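PDB 2H5N: hypothetical protein PG_1108 from Porphyromonas gingivalis, which is of unknown function but binds a magnesium ion and belongs to the all-helical TerB family named after tellurite resistance proteins. Local coordinates for residues T19-M24 / K85-Y90; K26-A31 / G92-S97; R45-F50 / D55-L60; A74-M79 / C116-M121. One frame throughout, in Å; residues are numbered along the deposited sequence.

Contact 1 (T19-M24 / K85-Y90)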
loop_
_atom_site.group_PDB
_atom_site.type_symbol
_atom_site.label_atom_id
_atom_site.label_comp_id
_atom_site.label_asym_id
_atom_site.label_seq_id
_atom_site.Cartn_x
_atom_site.Cartn_y
_atom_site.Cartn_z
ATOM N N THR A 19 5.835 -6.092 17.668
ATOM C CA THR A 19 5.464 -5.064 16.708
ATOM C C THR A 19 6.373 -5.172 15.466
ATOM O O THR A 19 5.914 -5.034 14.327
ATOM C CB THR A 19 5.596 -3.664 17.385
ATOM O OG1 THR A 19 4.766 -3.630 18.573
ATOM C CG2 THR A 19 5.152 -2.580 16.460
ATOM N N ALA A 20 7.664 -5.395 15.698
ATOM C CA ALA A 20 8.643 -5.561 14.612
ATOM C C ALA A 20 8.361 -6.754 13.709
ATOM O O ALA A 20 8.476 -6.653 12.469
ATOM C CB ALA A 20 10.075 -5.644 15.190
ATOM N N ILE A 21 8.037 -7.895 14.332
ATOM C CA ILE A 21 7.670 -9.105 13.607
ATOM C C ILE A 21 6.490 -8.864 12.665
ATOM O O ILE A 21 6.564 -9.141 11.453
ATOM C CB ILE A 21 7.355 -10.273 14.597
ATOM C CG1 ILE A 21 8.671 -10.700 15.306
ATOM C CG2 ILE A 21 6.642 -11.472 13.864
ATOM C CD1 ILE A 21 8.476 -11.612 16.497
ATOM N N ILE A 22 5.429 -8.300 13.210
ATOM C CA ILE A 22 4.240 -8.020 12.419
ATOM C C ILE A 22 4.464 -6.948 11.309
ATOM O O ILE A 22 3.922 -7.089 10.219
ATOM C CB ILE A 22 2.947 -7.828 13.315
ATOM C CG1 ILE A 22 1.706 -8.072 12.472
ATOM C CG2 ILE A 22 2.836 -6.443 13.941
ATOM C CD1 ILE A 22 1.533 -9.533 12.026
ATOM N N LYS A 23 5.320 -5.955 11.562
ATOM C CA LYS A 23 5.741 -4.957 10.553
ATOM C C LYS A 23 6.543 -5.613 9.388
ATOM O O LYS A 23 6.386 -5.253 8.209
ATOM C CB LYS A 23 6.574 -3.857 11.256
ATOM C CG LYS A 23 7.061 -2.648 10.423
ATOM C CD LYS A 23 5.871 -1.848 9.858
ATOM C CE LYS A 23 6.199 -0.396 9.482
ATOM N NZ LYS A 23 5.046 0.578 9.758
ATOM N N MET A 24 7.366 -6.596 9.713
ATOM C CA MET A 24 8.087 -7.336 8.669
ATOM C C MET A 24 7.129 -8.140 7.787
ATOM O O MET A 24 7.262 -8.151 6.569
ATOM C CB MET A 24 9.222 -8.194 9.264
ATOM C CG MET A 24 10.382 -7.332 9.901
ATOM S SD MET A 24 11.286 -6.311 8.690
ATOM C CE MET A 24 10.313 -4.784 8.759
ATOM N N LYS A 85 15.263 -17.886 13.806
ATOM C CA LYS A 85 14.786 -19.063 13.092
ATOM C C LYS A 85 13.253 -19.153 13.109
ATOM O O LYS A 85 12.601 -19.475 12.106
ATOM C CB LYS A 85 15.428 -20.330 13.697
ATOM C CG LYS A 85 14.782 -21.633 13.290
ATOM C CD LYS A 85 15.466 -22.829 13.932
ATOM C CE LYS A 85 14.875 -24.122 13.419
ATOM N NZ LYS A 85 13.835 -24.705 14.328
ATOM N N TYR A 86 12.688 -18.853 14.270
ATOM C CA TYR A 86 11.263 -18.852 14.457
ATOM C C TYR A 86 10.624 -17.710 13.638
ATOM O O TYR A 86 9.625 -17.912 12.929
ATOM C CB TYR A 86 10.995 -18.644 15.930
ATOM C CG TYR A 86 9.659 -19.160 16.346
ATOM C CD1 TYR A 86 8.600 -18.280 16.581
ATOM C CD2 TYR A 86 9.435 -20.537 16.490
ATOM C CE1 TYR A 86 7.358 -18.736 16.941
ATOM C CE2 TYR A 86 8.170 -21.008 16.872
ATOM C CZ TYR A 86 7.151 -20.095 17.098
ATOM O OH TYR A 86 5.906 -20.527 17.492
ATOM N N VAL A 87 11.220 -16.520 13.684
ATOM C CA VAL A 87 10.706 -15.420 12.844
ATOM C C VAL A 87 10.785 -15.749 11.364
ATOM O O VAL A 87 9.821 -15.474 10.624
ATOM C CB VAL A 87 11.384 -14.062 13.119
ATOM C CG1 VAL A 87 10.783 -12.972 12.216
ATOM C CG2 VAL A 87 11.196 -13.666 14.576
ATOM N N ALA A 88 11.921 -16.302 10.908
ATOM C CA ALA A 88 12.027 -16.748 9.498
ATOM C C ALA A 88 10.986 -17.823 9.136
ATOM O O ALA A 88 10.461 -17.848 8.018
ATOM C CB ALA A 88 13.448 -17.261 9.171
ATOM N N SER A 89 10.698 -18.722 10.072
ATOM C CA SER A 89 9.770 -19.824 9.783
ATOM C C SER A 89 8.398 -19.243 9.574
ATOM O O SER A 89 7.705 -19.617 8.639
ATOM C CB SER A 89 9.786 -20.917 10.878
ATOM O OG SER A 89 11.120 -21.351 11.091
ATOM N N TYR A 90 8.053 -18.292 10.427
ATOM C CA TYR A 90 6.789 -17.561 10.392
ATOM C C TYR A 90 6.602 -16.820 9.067
ATOM O O TYR A 90 5.559 -16.912 8.425
ATOM C CB TYR A 90 6.764 -16.562 11.561
ATOM C CG TYR A 90 5.635 -15.551 11.500
ATOM C CD1 TYR A 90 4.303 -15.969 11.560
ATOM C CD2 TYR A 90 5.896 -14.165 11.381
ATOM C CE1 TYR A 90 3.277 -15.064 11.508
ATOM C CE2 TYR A 90 4.850 -13.240 11.349
ATOM C CZ TYR A 90 3.540 -13.697 11.414
ATOM O OH TYR A 90 2.461 -12.820 11.377
#
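In the all-helical TerB fold, helices 15-30 and 81-94 run side by side through the middle of the domain, and where they meet, I21 and I22 on the first helix touch V87 and Y90 on the second. The short segments 19-24 and 85-90 point the same general way, with 33° between their directions, and their axes come no closer than 11.0 Å. At that spacing side chains rather than backbones meet, and each branch of I21 takes a different partner. Its CG2, placed anti to the backbone N, lies obliquely against the Y90 ring, 3.6 Å from Y90 CE2. The other arm swings away along CG1 (chi1 -68°), and I21 CD1 ends 3.9 Å from V87 CG2. The Y90 side chain extends from its helix toward the first one and passes beyond I21, which brings its phenol oxygen beside I22, with I22 CD1 3.5 Å from Y90 OH. That methyl offers the hydroxyl only van der Waals contact; the polar need of this buried oxygen is met by a hydrogen bond to the carbonyl of M43. Y90 thus has its ring against I21 and its hydroxyl anchored, which probably limits how far the ring can move. On the 85-90 side, S89 OG returns to its own helix, bonding to K85 O at 2.6 Å. Helix 37-47 lies against the pair through F47 and M43, F50 sets its ring edge-to-face with Y90, and helix 69-77 packs on A20, I21 and M24.

Contact 2 (K26-A31 / G92-S97). With MG (magnesium ion), chain E.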
loop_
_atom_site.group_PDB
_atom_site.type_symbol
_atom_site.label_atom_id
_atom_site.label_comp_id
_atom_site.label_asym_id
_atom_site.label_seq_id
_atom_site.Cartn_x
_atom_site.Cartn_y
_atom_site.Cartn_z
ATOM N N LYS A 26 3.760 -7.573 7.353
ATOM C CA LYS A 26 3.095 -6.572 6.514
ATOM C C LYS A 26 3.920 -6.114 5.281
ATOM O O LYS A 26 3.409 -6.029 4.152
ATOM C CB LYS A 26 2.710 -5.385 7.362
ATOM C CG LYS A 26 1.353 -5.540 8.092
ATOM C CD LYS A 26 1.111 -4.314 8.979
ATOM C CE LYS A 26 -0.176 -4.433 9.713
ATOM N NZ LYS A 26 -0.674 -3.135 10.321
ATOM N N SER A 27 5.173 -5.772 5.508
ATOM C CA SER A 27 6.018 -5.260 4.451
ATOM C C SER A 27 6.173 -6.322 3.376
ATOM O O SER A 27 6.081 -6.023 2.189
ATOM C CB SER A 27 7.388 -4.846 5.005
ATOM O OG SER A 27 7.260 -3.978 6.129
ATOM N N MET A 28 6.425 -7.566 3.790
ATOM C CA MET A 28 6.603 -8.680 2.838
ATOM C C MET A 28 5.357 -8.887 1.964
ATOM O O MET A 28 5.494 -8.918 0.732
ATOM C CB MET A 28 7.035 -9.962 3.559
ATOM C CG MET A 28 7.285 -11.222 2.694
ATOM S SD MET A 28 7.745 -12.709 3.614
ATOM C CE MET A 28 6.187 -13.013 4.463
ATOM N N VAL A 29 4.167 -8.961 2.590
ATOM C CA VAL A 29 2.900 -9.208 1.867
ATOM C C VAL A 29 2.396 -8.013 1.037
ATOM O O VAL A 29 1.670 -8.209 0.064
ATOM C CB VAL A 29 1.681 -9.747 2.788
ATOM C CG1 VAL A 29 2.010 -11.071 3.455
ATOM C CG2 VAL A 29 1.254 -8.758 3.826
ATOM N N MET A 30 2.740 -6.786 1.420
ATOM C CA MET A 30 2.384 -5.619 0.589
ATOM C C MET A 30 3.326 -5.453 -0.593
ATOM O O MET A 30 3.021 -4.693 -1.513
ATOM C CB MET A 30 2.391 -4.314 1.383
ATOM C CG MET A 30 1.588 -4.359 2.681
ATOM S SD MET A 30 1.157 -2.748 3.388
ATOM C CE MET A 30 -0.170 -2.434 2.200
ATOM N N ALA A 31 4.465 -6.141 -0.599
ATOM C CA ALA A 31 5.495 -5.803 -1.592
ATOM C C ALA A 31 4.986 -5.797 -3.031
ATOM O O ALA A 31 5.285 -4.890 -3.793
ATOM C CB ALA A 31 6.732 -6.679 -1.460
ATOM N N GLY A 92 7.999 -17.496 6.331
ATOM C CA GLY A 92 7.979 -18.469 5.291
ATOM C C GLY A 92 6.665 -19.179 5.103
ATOM O O GLY A 92 6.320 -19.543 3.966
ATOM N N VAL A 93 5.930 -19.383 6.193
ATOM C CA VAL A 93 4.635 -20.031 6.097
ATOM C C VAL A 93 3.506 -19.098 5.681
ATOM O O VAL A 93 2.484 -19.587 5.194
ATOM C CB VAL A 93 4.224 -20.775 7.400
ATOM C CG1 VAL A 93 5.354 -21.697 7.883
ATOM C CG2 VAL A 93 3.805 -19.800 8.456
ATOM N N ILE A 94 3.669 -17.778 5.870
ATOM C CA ILE A 94 2.626 -16.807 5.470
ATOM C C ILE A 94 2.256 -16.909 3.986
ATOM O O ILE A 94 1.066 -16.932 3.634
ATOM C CB ILE A 94 2.982 -15.359 5.863
ATOM C CG1 ILE A 94 2.742 -15.170 7.347
ATOM C CG2 ILE A 94 2.177 -14.310 5.024
ATOM C CD1 ILE A 94 3.450 -13.938 7.936
ATOM N N MET A 95 3.263 -16.995 3.117
ATOM C CA MET A 95 2.979 -17.020 1.693
ATOM C C MET A 95 2.864 -18.439 1.115
ATOM O O MET A 95 2.539 -18.596 -0.062
ATOM C CB MET A 95 3.940 -16.098 0.906
ATOM C CG MET A 95 3.825 -14.580 1.266
ATOM S SD MET A 95 4.907 -13.619 0.235
ATOM C CE MET A 95 6.430 -14.409 0.701
ATOM N N ALA A 96 3.115 -19.465 1.926
ATOM C CA ALA A 96 2.968 -20.834 1.437
ATOM C C ALA A 96 1.487 -21.175 1.298
ATOM O O ALA A 96 0.651 -20.714 2.082
ATOM C CB ALA A 96 3.691 -21.858 2.349
ATOM N N SER A 97 1.177 -21.973 0.279
ATOM C CA SER A 97 -0.178 -22.447 0.043
ATOM C C SER A 97 -0.087 -23.930 -0.303
ATOM O O SER A 97 0.483 -24.302 -1.336
ATOM C CB SER A 97 -0.844 -21.633 -1.074
ATOM O OG SER A 97 -2.264 -21.656 -0.937
HETATM MG MG MG E . 0.552 -8.964 -1.969
#
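Two extended torsions (chi1 -179°, chi2 -178°) carry the M28 side chain straight out toward segment 92-97 before it bends at chi3. M95 comes the other way, likewise extended at chi2 and bent at chi3, and the two thioethers meet tip to tip. M28 SD lies 3.6 Å from M95 CE, and M95 CE, the tip of its chain, also comes 3.9 Å from M28 CG. Beside them V29 and I94 cross at about a right angle, one branch from each: V29 CG1 touches I94 CG2 at 3.6 Å. The contact is wholly apolar and buried, yet it adjoins a metal site. V29 touches I94 through CG1 alone, while its backbone oxygen binds the magnesium ion, V29 O standing 2.4 Å from the metal; D32 and K34 supply the other protein ligands. The last turn of helix 15-30 therefore serves both the hydrophobic interior and the ion. Helix 37-47 packs here, with E39 and I40 against V29 and M43 against I94, while helix 103-116 meets M95 through E105, and I35 of the third subunit also packs on V29.

Contact 3 (R45-F50 / D55-L60)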
loop_
_atom_site.group_PDB
_atom_site.type_symbol
_atom_site.label_atom_id
_atom_site.label_comp_id
_atom_site.label_asym_id
_atom_site.label_seq_id
_atom_site.Cartn_x
_atom_site.Cartn_y
_atom_site.Cartn_z
ATOM N N ARG A 45 -3.246 -15.446 12.283
ATOM C CA ARG A 45 -3.447 -16.708 13.036
ATOM C C ARG A 45 -2.102 -17.192 13.606
ATOM O O ARG A 45 -1.987 -17.446 14.797
ATOM C CB ARG A 45 -4.084 -17.777 12.151
ATOM C CG ARG A 45 -4.461 -19.057 12.865
ATOM C CD ARG A 45 -5.095 -20.028 11.877
ATOM N NE ARG A 45 -4.105 -20.602 10.954
ATOM C CZ ARG A 45 -4.104 -20.463 9.620
ATOM N NH1 ARG A 45 -5.055 -19.758 8.990
ATOM N NH2 ARG A 45 -3.138 -21.045 8.908
ATOM N N GLU A 46 -1.071 -17.251 12.761
ATOM C CA GLU A 46 0.225 -17.748 13.193
ATOM C C GLU A 46 1.003 -16.813 14.120
ATOM O O GLU A 46 1.867 -17.277 14.862
ATOM C CB GLU A 46 1.069 -18.170 11.982
ATOM C CG GLU A 46 0.423 -19.313 11.164
ATOM C CD GLU A 46 0.281 -20.608 11.972
ATOM O OE1 GLU A 46 1.270 -21.018 12.588
ATOM O OE2 GLU A 46 -0.812 -21.207 11.994
ATOM N N PHE A 47 0.695 -15.507 14.082
ATOM C CA PHE A 47 1.256 -14.518 15.018
ATOM C C PHE A 47 0.963 -14.889 16.491
ATOM O O PHE A 47 1.773 -14.636 17.381
ATOM C CB PHE A 47 0.726 -13.109 14.702
ATOM C CG PHE A 47 1.420 -12.001 15.440
ATOM C CD1 PHE A 47 2.819 -11.929 15.493
ATOM C CD2 PHE A 47 0.682 -10.970 16.020
ATOM C CE1 PHE A 47 3.466 -10.881 16.153
ATOM C CE2 PHE A 47 1.336 -9.886 16.677
ATOM C CZ PHE A 47 2.729 -9.852 16.738
ATOM N N MET A 48 -0.195 -15.492 16.733
ATOM C CA MET A 48 -0.539 -15.951 18.059
ATOM C C MET A 48 0.472 -16.966 18.612
ATOM O O MET A 48 0.669 -17.041 19.829
ATOM C CB MET A 48 -1.908 -16.573 18.005
ATOM C CG MET A 48 -2.852 -15.667 17.301
ATOM S SD MET A 48 -3.889 -15.036 18.563
ATOM C CE MET A 48 -5.081 -16.365 18.489
ATOM N N ARG A 49 1.136 -17.713 17.728
ATOM C CA ARG A 49 2.106 -18.718 18.180
ATOM C C ARG A 49 3.282 -18.063 18.871
ATOM O O ARG A 49 4.082 -18.739 19.505
ATOM C CB ARG A 49 2.601 -19.572 17.030
ATOM C CG ARG A 49 1.512 -20.377 16.378
ATOM C CD ARG A 49 1.759 -21.801 16.583
ATOM N NE ARG A 49 0.715 -22.599 15.960
ATOM C CZ ARG A 49 0.559 -23.898 16.173
ATOM N NH1 ARG A 49 -0.425 -24.544 15.562
ATOM N NH2 ARG A 49 1.379 -24.547 16.997
ATOM N N PHE A 50 3.359 -16.743 18.762
ATOM C CA PHE A 50 4.415 -15.945 19.416
ATOM C C PHE A 50 4.131 -15.634 20.877
ATOM O O PHE A 50 4.952 -14.994 21.551
ATOM C CB PHE A 50 4.702 -14.674 18.628
ATOM C CG PHE A 50 5.533 -14.918 17.403
ATOM C CD1 PHE A 50 6.912 -14.973 17.491
ATOM C CD2 PHE A 50 4.934 -15.112 16.165
ATOM C CE1 PHE A 50 7.694 -15.183 16.351
ATOM C CE2 PHE A 50 5.691 -15.341 15.028
ATOM C CZ PHE A 50 7.075 -15.387 15.114
ATOM N N ASP A 55 -6.939 -10.933 21.861
ATOM C CA ASP A 55 -7.376 -9.555 22.107
ATOM C C ASP A 55 -6.246 -8.544 22.282
ATOM O O ASP A 55 -6.516 -7.360 22.478
ATOM C CB ASP A 55 -8.281 -9.514 23.341
ATOM C CG ASP A 55 -7.671 -10.223 24.531
ATOM O OD1 ASP A 55 -6.663 -9.715 25.089
ATOM O OD2 ASP A 55 -8.183 -11.305 24.904
ATOM N N GLN A 56 -5.004 -9.014 22.240
ATOM C CA GLN A 56 -3.823 -8.148 22.212
ATOM C C GLN A 56 -3.346 -7.935 20.792
ATOM O O GLN A 56 -2.573 -7.021 20.529
ATOM C CB GLN A 56 -2.654 -8.766 23.002
ATOM C CG GLN A 56 -2.906 -8.913 24.516
ATOM C CD GLN A 56 -1.754 -9.628 25.254
ATOM O OE1 GLN A 56 -1.414 -10.780 24.944
ATOM N NE2 GLN A 56 -1.167 -8.948 26.255
ATOM N N VAL A 57 -3.801 -8.796 19.880
ATOM C CA VAL A 57 -3.318 -8.784 18.500
ATOM C C VAL A 57 -3.650 -7.446 17.839
ATOM O O VAL A 57 -2.790 -6.823 17.223
ATOM C CB VAL A 57 -3.835 -10.028 17.687
ATOM C CG1 VAL A 57 -3.748 -9.800 16.175
ATOM C CG2 VAL A 57 -3.046 -11.290 18.088
ATOM N N ASP A 58 -4.879 -6.974 18.015
ATOM C CA ASP A 58 -5.317 -5.780 17.283
ATOM C C ASP A 58 -4.456 -4.545 17.638
ATOM O O ASP A 58 -4.056 -3.793 16.747
ATOM C CB ASP A 58 -6.839 -5.551 17.400
ATOM C CG ASP A 58 -7.653 -6.368 16.360
ATOM O OD1 ASP A 58 -7.196 -6.572 15.202
ATOM O OD2 ASP A 58 -8.790 -6.780 16.693
ATOM N N LEU A 59 -4.110 -4.386 18.911
ATOM C CA LEU A 59 -3.315 -3.217 19.338
ATOM C C LEU A 59 -1.827 -3.292 18.987
ATOM O O LEU A 59 -1.143 -2.257 18.872
ATOM C CB LEU A 59 -3.469 -2.973 20.841
ATOM C CG LEU A 59 -4.787 -2.422 21.376
ATOM C CD1 LEU A 59 -4.672 -2.330 22.892
ATOM C CD2 LEU A 59 -5.194 -1.050 20.770
ATOM N N LEU A 60 -1.317 -4.513 18.861
ATOM C CA LEU A 60 0.065 -4.708 18.407
ATOM C C LEU A 60 0.156 -4.365 16.949
ATOM O O LEU A 60 1.145 -3.804 16.496
ATOM C CB LEU A 60 0.531 -6.148 18.625
ATOM C CG LEU A 60 1.004 -6.487 20.029
ATOM C CD1 LEU A 60 1.144 -7.982 20.136
ATOM C CD2 LEU A 60 2.311 -5.773 20.313
#
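F47 and M48 face V57 and L60 at the junction of two consecutive helices of the TerB domain, 37-47 and 54-64, joined by a short link. No hydrogen bond joins the two segments.

Charge pairing is seen within segment 45-50, where E46 stands between two arginines in a salt-bridge network: R45 NE is 3.5 Å from E46 OE2, and the long pair to R49 draws on charge alone.

Aromatic packing takes F50 elsewhere, its ring meeting Y86 and F13 edge-to-face, which ties the end of this segment to helix 81-94 and the N-terminal region.

The contact between the segments is apolar. The F47 side chain, turned toward the second helix by its first torsion (chi1 -170°), is approached obliquely by two methyls: L60 CD1 lies 4.0 Å from F47 CE2, and V57 CG2 lies 4.3 Å from F47 CD2. I52, from the link, packs against F47, V57 and L60 and so adds to the same cluster. Alongside, the M48 thioether crosses V57 at about a right angle. The M48 chain bends at chi2 and chi3, and its sulfur, M48 SD, ends 3.9 Å from V57 CG2, the same methyl that approaches the F47 ring.

Contact 4 (A74-M79 / C116-M121)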
loop_
_atom_site.group_PDB
_atom_site.type_symbol
_atom_site.label_atom_id
_atom_site.label_comp_id
_atom_site.label_asym_id
_atom_site.label_seq_id
_atom_site.Cartn_x
_atom_site.Cartn_y
_atom_site.Cartn_z
ATOM N N ALA A 74 16.243 -3.489 12.624
ATOM C CA ALA A 74 17.206 -3.373 13.768
ATOM C C ALA A 74 16.810 -4.263 14.966
ATOM O O ALA A 74 17.657 -4.948 15.576
ATOM C CB ALA A 74 17.290 -1.932 14.210
ATOM N N LEU A 75 15.514 -4.241 15.304
ATOM C CA LEU A 75 14.991 -5.026 16.440
ATOM C C LEU A 75 15.051 -6.542 16.224
ATOM O O LEU A 75 15.354 -7.282 17.146
ATOM C CB LEU A 75 13.543 -4.628 16.751
ATOM C CG LEU A 75 13.395 -3.285 17.431
ATOM C CD1 LEU A 75 11.932 -2.816 17.354
ATOM C CD2 LEU A 75 13.888 -3.417 18.887
ATOM N N ILE A 76 14.801 -6.993 14.998
ATOM C CA ILE A 76 14.874 -8.429 14.646
ATOM C C ILE A 76 16.347 -8.848 14.500
ATOM O O ILE A 76 16.786 -9.918 14.983
ATOM C CB ILE A 76 14.157 -8.717 13.292
ATOM C CG1 ILE A 76 12.655 -8.399 13.330
ATOM C CG2 ILE A 76 14.363 -10.151 12.867
ATOM C CD1 ILE A 76 11.905 -8.995 14.511
ATOM N N ALA A 77 17.111 -8.005 13.811
ATOM C CA ALA A 77 18.499 -8.333 13.493
ATOM C C ALA A 77 19.331 -8.642 14.723
ATOM O O ALA A 77 20.345 -9.374 14.633
ATOM C CB ALA A 77 19.162 -7.208 12.671
ATOM N N ARG A 78 18.935 -8.084 15.864
ATOM C CA ARG A 78 19.727 -8.260 17.083
ATOM C C ARG A 78 19.264 -9.428 17.961
ATOM O O ARG A 78 19.751 -9.601 19.082
ATOM C CB ARG A 78 19.776 -6.968 17.892
ATOM C CG ARG A 78 18.489 -6.619 18.660
ATOM C CD ARG A 78 18.611 -5.177 19.161
ATOM N NE ARG A 78 17.631 -4.792 20.188
ATOM C CZ ARG A 78 17.495 -3.546 20.668
ATOM N NH1 ARG A 78 18.278 -2.572 20.224
ATOM N NH2 ARG A 78 16.583 -3.258 21.590
ATOM N N MET A 79 18.324 -10.222 17.467
ATOM C CA MET A 79 17.836 -11.371 18.252
ATOM C C MET A 79 18.834 -12.546 18.174
ATOM O O MET A 79 19.585 -12.670 17.207
ATOM C CB MET A 79 16.449 -11.847 17.778
ATOM C CG MET A 79 15.308 -10.878 18.021
ATOM S SD MET A 79 13.647 -11.404 17.447
ATOM C CE MET A 79 13.973 -12.351 16.062
ATOM N N CYS A 116 17.202 -8.914 7.570
ATOM C CA CYS A 116 16.986 -9.041 9.010
ATOM C C CYS A 116 17.998 -10.014 9.643
ATOM O O CYS A 116 17.960 -10.222 10.839
ATOM C CB CYS A 116 15.556 -9.529 9.285
ATOM S SG CYS A 116 14.266 -8.302 8.996
ATOM N N GLY A 117 18.867 -10.622 8.831
ATOM C CA GLY A 117 19.822 -11.624 9.314
ATOM C C GLY A 117 19.256 -12.961 9.808
ATOM O O GLY A 117 19.811 -13.565 10.760
ATOM N N LEU A 118 18.154 -13.410 9.167
ATOM C CA LEU A 118 17.489 -14.673 9.496
ATOM C C LEU A 118 18.171 -15.808 8.720
ATOM O O LEU A 118 18.742 -15.555 7.643
ATOM C CB LEU A 118 15.991 -14.613 9.137
ATOM C CG LEU A 118 15.228 -13.366 9.626
ATOM C CD1 LEU A 118 13.807 -13.289 9.079
ATOM C CD2 LEU A 118 15.242 -13.223 11.173
ATOM N N PRO A 119 18.108 -17.052 9.247
ATOM C CA PRO A 119 18.726 -18.183 8.537
ATOM C C PRO A 119 17.889 -18.605 7.332
ATOM O O PRO A 119 16.655 -18.426 7.328
ATOM C CB PRO A 119 18.732 -19.278 9.590
ATOM C CG PRO A 119 17.483 -19.000 10.388
ATOM C CD PRO A 119 17.491 -17.483 10.516
ATOM N N THR A 120 18.552 -19.115 6.296
ATOM C CA THR A 120 17.845 -19.640 5.133
ATOM C C THR A 120 17.339 -21.029 5.488
ATOM O O THR A 120 17.997 -21.772 6.225
ATOM C CB THR A 120 18.701 -19.640 3.799
ATOM O OG1 THR A 120 19.345 -20.907 3.597
ATOM C CG2 THR A 120 19.719 -18.547 3.775
ATOM N N MET A 121 16.143 -21.347 5.007
ATOM C CA MET A 121 15.533 -22.654 5.181
ATOM C C MET A 121 14.583 -22.905 3.998
ATOM O O MET A 121 14.179 -21.976 3.287
ATOM C CB MET A 121 14.782 -22.747 6.526
ATOM C CG MET A 121 13.677 -21.716 6.705
ATOM S SD MET A 121 12.741 -21.715 8.258
ATOM C CE MET A 121 13.903 -20.978 9.364
#
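I76 and A77, in the last turn of helix 69-77, meet the Schellman motif that ends helix 103-116, where G117 has the positive phi (68°) of the residue leaving the helix. The two ends come close: the CA atoms of A77 and C116 are 4.8 Å apart.

Apolar packing centres on one methyl. I76 CG2 points into the junction and touches the residues before and after G117, lying 3.8 Å from C116 CB and 3.6 Å from L118 CD2. The other arm of I76 leads away from the loop. L118 crosses I76 obliquely and also packs against K84 and A88 of helix 81-94, while C116 meets M24 of helix 15-30; the turn is thus wedged among three helices.

The polar links use backbone carbonyls. No conventional hydrogen bond joins the segments directly, but K84 NZ hydrogen-bonds to both A77 O and G117 O, so a single ammonium group ties the end of one helix to the turn after the other. Where the backbones come together, the methyl of A77, CB, makes a plain close approach, 3.7 Å from C116 O. The same oxygen receives a CA-H...O contact, A77 CA to C116 O being 3.3 Å with 148° at the hydrogen.

How the contacts relate
Contacts 1 and 2 are successive levels of one helix pair, 15-30 with 81-94, their centres 11 Å apart; the magnesium ion sits at the contact 2 end, and the Y90 side chain of contact 1 is about 8 Å from that of V29. Contacts 3 and 4 flank this axis on opposite sides of the chain's centre, 20 Å apart between centres. Each touches contact 1: F50 CE1 lies 3.7 Å from I21 CD1, whereas M79 CE lies 3.4 Å from V87 CG2. Neither touches contact 2, from which both are 16 Å distant between centres. Contact 1 thus lies between contacts 3 and 4 and touches both, and continues into contact 2 along the same two helices.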